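Local coordinates for protein bacterioferritin (PDB 1JGC) that probably stores iron, oxidising Fe(2+) with dioxygen at a ferroxidase centre and laying it down as mineral within a 24-subunit, heme-containing shell, at residues L15-Q24 and P69-I79. Numbering follows the deposited sequence.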
# COMPACT_ATOMS: atom_id res chain seq x y z
N LEU A 15 14.97 -38.18 33.99
CA LEU A 15 15.39 -36.78 34.11
C LEU A 15 16.90 -36.70 34.19
O LEU A 15 17.53 -35.88 33.51
CB LEU A 15 14.77 -36.16 35.36
CG LEU A 15 15.30 -34.78 35.75
CD1 LEU A 15 15.13 -33.79 34.61
CD2 LEU A 15 14.56 -34.30 36.99
N ARG A 16 17.49 -37.54 35.03
CA ARG A 16 18.93 -37.55 35.19
C ARG A 16 19.58 -37.91 33.86
O ARG A 16 20.62 -37.37 33.50
CB ARG A 16 19.36 -38.57 36.26
CG ARG A 16 20.85 -38.83 36.22
CD ARG A 16 21.30 -39.77 37.31
NE ARG A 16 21.18 -39.13 38.62
CZ ARG A 16 20.40 -39.59 39.59
NH1 ARG A 16 19.67 -40.69 39.39
NH2 ARG A 16 20.34 -38.95 40.77
N SER A 17 18.97 -38.83 33.14
CA SER A 17 19.49 -39.23 31.85
C SER A 17 19.48 -38.02 30.91
O SER A 17 20.45 -37.77 30.18
CB SER A 17 18.63 -40.36 31.29
OG SER A 17 19.11 -40.82 30.05
N GLU A 18 18.38 -37.27 30.92
CA GLU A 18 18.25 -36.09 30.06
C GLU A 18 19.21 -34.96 30.44
O GLU A 18 19.82 -34.36 29.56
CB GLU A 18 16.81 -35.56 30.09
CG GLU A 18 15.76 -36.53 29.54
CD GLU A 18 16.02 -36.96 28.10
OE1 GLU A 18 17.04 -37.64 27.86
OE2 GLU A 18 15.20 -36.63 27.22
N LEU A 19 19.35 -34.68 31.73
CA LEU A 19 20.27 -33.63 32.17
C LEU A 19 21.66 -33.99 31.68
O LEU A 19 22.46 -33.11 31.38
CB LEU A 19 20.28 -33.51 33.69
CG LEU A 19 19.01 -33.03 34.39
CD1 LEU A 19 19.22 -33.07 35.90
CD2 LEU A 19 18.68 -31.62 33.94
N THR A 20 21.96 -35.28 31.62
CA THR A 20 23.26 -35.75 31.18
C THR A 20 23.41 -35.46 29.69
O THR A 20 24.42 -34.90 29.25
CB THR A 20 23.44 -37.27 31.42
OG1 THR A 20 23.25 -37.56 32.81
CG2 THR A 20 24.83 -37.72 31.02
N ALA A 21 22.40 -35.83 28.91
CA ALA A 21 22.42 -35.59 27.47
C ALA A 21 22.56 -34.09 27.17
O ALA A 21 23.33 -33.69 26.29
CB ALA A 21 21.15 -36.14 26.83
N ILE A 22 21.83 -33.25 27.89
CA ILE A 22 21.90 -31.82 27.67
C ILE A 22 23.34 -31.33 27.74
O ILE A 22 23.83 -30.67 26.83
CB ILE A 22 21.07 -31.04 28.71
CG1 ILE A 22 19.59 -31.34 28.52
CG2 ILE A 22 21.34 -29.55 28.60
CD1 ILE A 22 18.72 -30.74 29.59
N SER A 23 24.03 -31.66 28.82
CA SER A 23 25.40 -31.22 28.98
C SER A 23 26.36 -31.87 27.99
O SER A 23 27.30 -31.22 27.53
CB SER A 23 25.88 -31.48 30.40
OG SER A 23 25.16 -30.67 31.30
N GLN A 24 26.12 -33.13 27.66
CA GLN A 24 27.00 -33.81 26.72
C GLN A 24 26.89 -33.16 25.34
O GLN A 24 27.89 -32.93 24.69
CB GLN A 24 26.66 -35.31 26.65
CG GLN A 24 27.64 -36.12 25.80
CD GLN A 24 27.36 -37.61 25.86
OE1 GLN A 24 27.51 -38.25 26.91
NE2 GLN A 24 26.93 -38.18 24.74
N PRO A 69 11.30 -33.52 41.95
CA PRO A 69 12.29 -33.60 40.88
C PRO A 69 13.67 -33.40 41.46
O PRO A 69 13.89 -32.50 42.27
CB PRO A 69 11.87 -32.47 39.95
CG PRO A 69 11.33 -31.45 40.89
CD PRO A 69 10.49 -32.29 41.83
N ASN A 70 14.59 -34.26 41.04
CA ASN A 70 15.96 -34.24 41.54
C ASN A 70 16.96 -33.98 40.42
O ASN A 70 17.27 -34.88 39.64
CB ASN A 70 16.26 -35.58 42.22
CG ASN A 70 17.69 -35.68 42.72
OD1 ASN A 70 18.43 -34.70 42.74
ND2 ASN A 70 18.07 -36.88 43.14
N LEU A 71 17.46 -32.76 40.33
CA LEU A 71 18.43 -32.44 39.28
C LEU A 71 19.82 -32.26 39.89
O LEU A 71 20.65 -31.54 39.35
CB LEU A 71 18.05 -31.14 38.54
CG LEU A 71 16.64 -30.54 38.49
CD1 LEU A 71 16.58 -29.62 37.27
CD2 LEU A 71 15.58 -31.59 38.38
N GLN A 72 20.07 -32.92 41.02
CA GLN A 72 21.36 -32.77 41.69
C GLN A 72 22.54 -33.48 41.03
O GLN A 72 23.68 -33.05 41.18
CB GLN A 72 21.26 -33.24 43.14
CG GLN A 72 22.51 -32.98 43.96
CD GLN A 72 22.72 -31.51 44.25
OE1 GLN A 72 21.96 -30.89 45.01
NE2 GLN A 72 23.73 -30.93 43.63
N LYS A 73 22.28 -34.55 40.28
CA LYS A 73 23.37 -35.30 39.67
C LYS A 73 23.12 -35.71 38.23
O LYS A 73 21.98 -35.74 37.77
CB LYS A 73 23.65 -36.55 40.49
CG LYS A 73 23.89 -36.26 41.96
CD LYS A 73 24.39 -37.47 42.71
CE LYS A 73 24.69 -37.12 44.16
NZ LYS A 73 25.24 -38.29 44.91
N LEU A 74 24.21 -36.02 37.52
CA LEU A 74 24.10 -36.47 36.13
C LEU A 74 24.76 -37.84 36.06
O LEU A 74 25.58 -38.18 36.89
CB LEU A 74 24.85 -35.55 35.17
CG LEU A 74 24.66 -34.03 35.13
CD1 LEU A 74 25.28 -33.52 33.83
CD2 LEU A 74 23.21 -33.65 35.20
N ASP A 75 24.38 -38.63 35.06
CA ASP A 75 25.02 -39.92 34.87
C ASP A 75 26.39 -39.59 34.25
O ASP A 75 26.66 -38.43 33.93
CB ASP A 75 24.18 -40.79 33.94
CG ASP A 75 22.86 -41.21 34.59
OD1 ASP A 75 22.88 -41.52 35.80
OD2 ASP A 75 21.82 -41.24 33.89
N PRO A 76 27.27 -40.59 34.09
CA PRO A 76 28.59 -40.29 33.51
C PRO A 76 28.53 -39.68 32.12
O PRO A 76 27.83 -40.18 31.24
CB PRO A 76 29.27 -41.65 33.52
CG PRO A 76 28.69 -42.29 34.76
CD PRO A 76 27.22 -41.96 34.61
N LEU A 77 29.26 -38.58 31.93
CA LEU A 77 29.32 -37.90 30.64
C LEU A 77 30.26 -38.63 29.69
O LEU A 77 31.20 -39.28 30.12
CB LEU A 77 29.82 -36.47 30.83
CG LEU A 77 28.88 -35.46 31.47
CD1 LEU A 77 29.64 -34.21 31.90
CD2 LEU A 77 27.78 -35.12 30.46
N ARG A 78 30.01 -38.52 28.39
CA ARG A 78 30.87 -39.15 27.39
C ARG A 78 31.32 -38.08 26.40
O ARG A 78 30.62 -37.81 25.42
CB ARG A 78 30.12 -40.24 26.65
CG ARG A 78 29.82 -41.46 27.47
CD ARG A 78 28.69 -42.22 26.85
NE ARG A 78 28.68 -43.63 27.22
CZ ARG A 78 27.59 -44.28 27.59
NH1 ARG A 78 26.42 -43.64 27.63
NH2 ARG A 78 27.66 -45.57 27.90
N ILE A 79 32.47 -37.48 26.65
CA ILE A 79 32.99 -36.42 25.80
C ILE A 79 33.98 -36.94 24.75
O ILE A 79 35.09 -37.34 25.10
CB ILE A 79 33.71 -35.35 26.64
CG1 ILE A 79 32.87 -34.97 27.86
CG2 ILE A 79 33.97 -34.13 25.80
CD1 ILE A 79 31.46 -34.55 27.54
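The guanidinium of Arg16 turns an edge to the backbone at Lys73, whose C atom lies in its plane, with Leu74 N close to that plane. Lys73 O, 3.6 Å from Arg16 NE, and the Asn70 amide, its plane 88° from the guanidinium, approach obliquely. Arg16 reaches this extended loop through a chain bent at chi3. A second flat group, the Gln24 amide, takes Arg78 N above its carbonyl plane, 45° out of it, in a bond of 2.9 Å to OE1; its NE2 donates to Asp90 of helix 83-111, while the Arg78 guanidinium turns off to a salt bridge with Asp96. Midway, Thr20 OG1 accepts from Asp75 N at 2.7 Å and donates to Arg16 O, which Thr20 N reaches from the opposite face. With OG1 anti to the carbonyl carbon (chi1 -57°), the hydroxyl sits beside the backbone N, and CG2 is left to meet Asp75 O and Pro76 O. Leucines fill in alongside these polar contacts: Leu74 CD2 lies on Leu19 CB, Leu19 CD1 meets Leu71 CB, and Leu77 CD2 rests near Thr20 O. Gln72 and Leu77 bond reciprocally with Leu77 and Gln72 of the second subunit, and Leu71 of that subunit packs on Ser23, Leu74 and Leu77. The long connection between helices 38-64 and 83-111 of the ferritin four-helix bundle is thus fastened along helix 5-34, whose Leu19 touches heme and whose Glu18 belongs to the iron-binding ferroxidase site, here without metal. Thr20 OG1 and Gln24 OE1 each satisfy a loop amide N-H, while Leu19, Leu71 and Leu74 join by apolar contact.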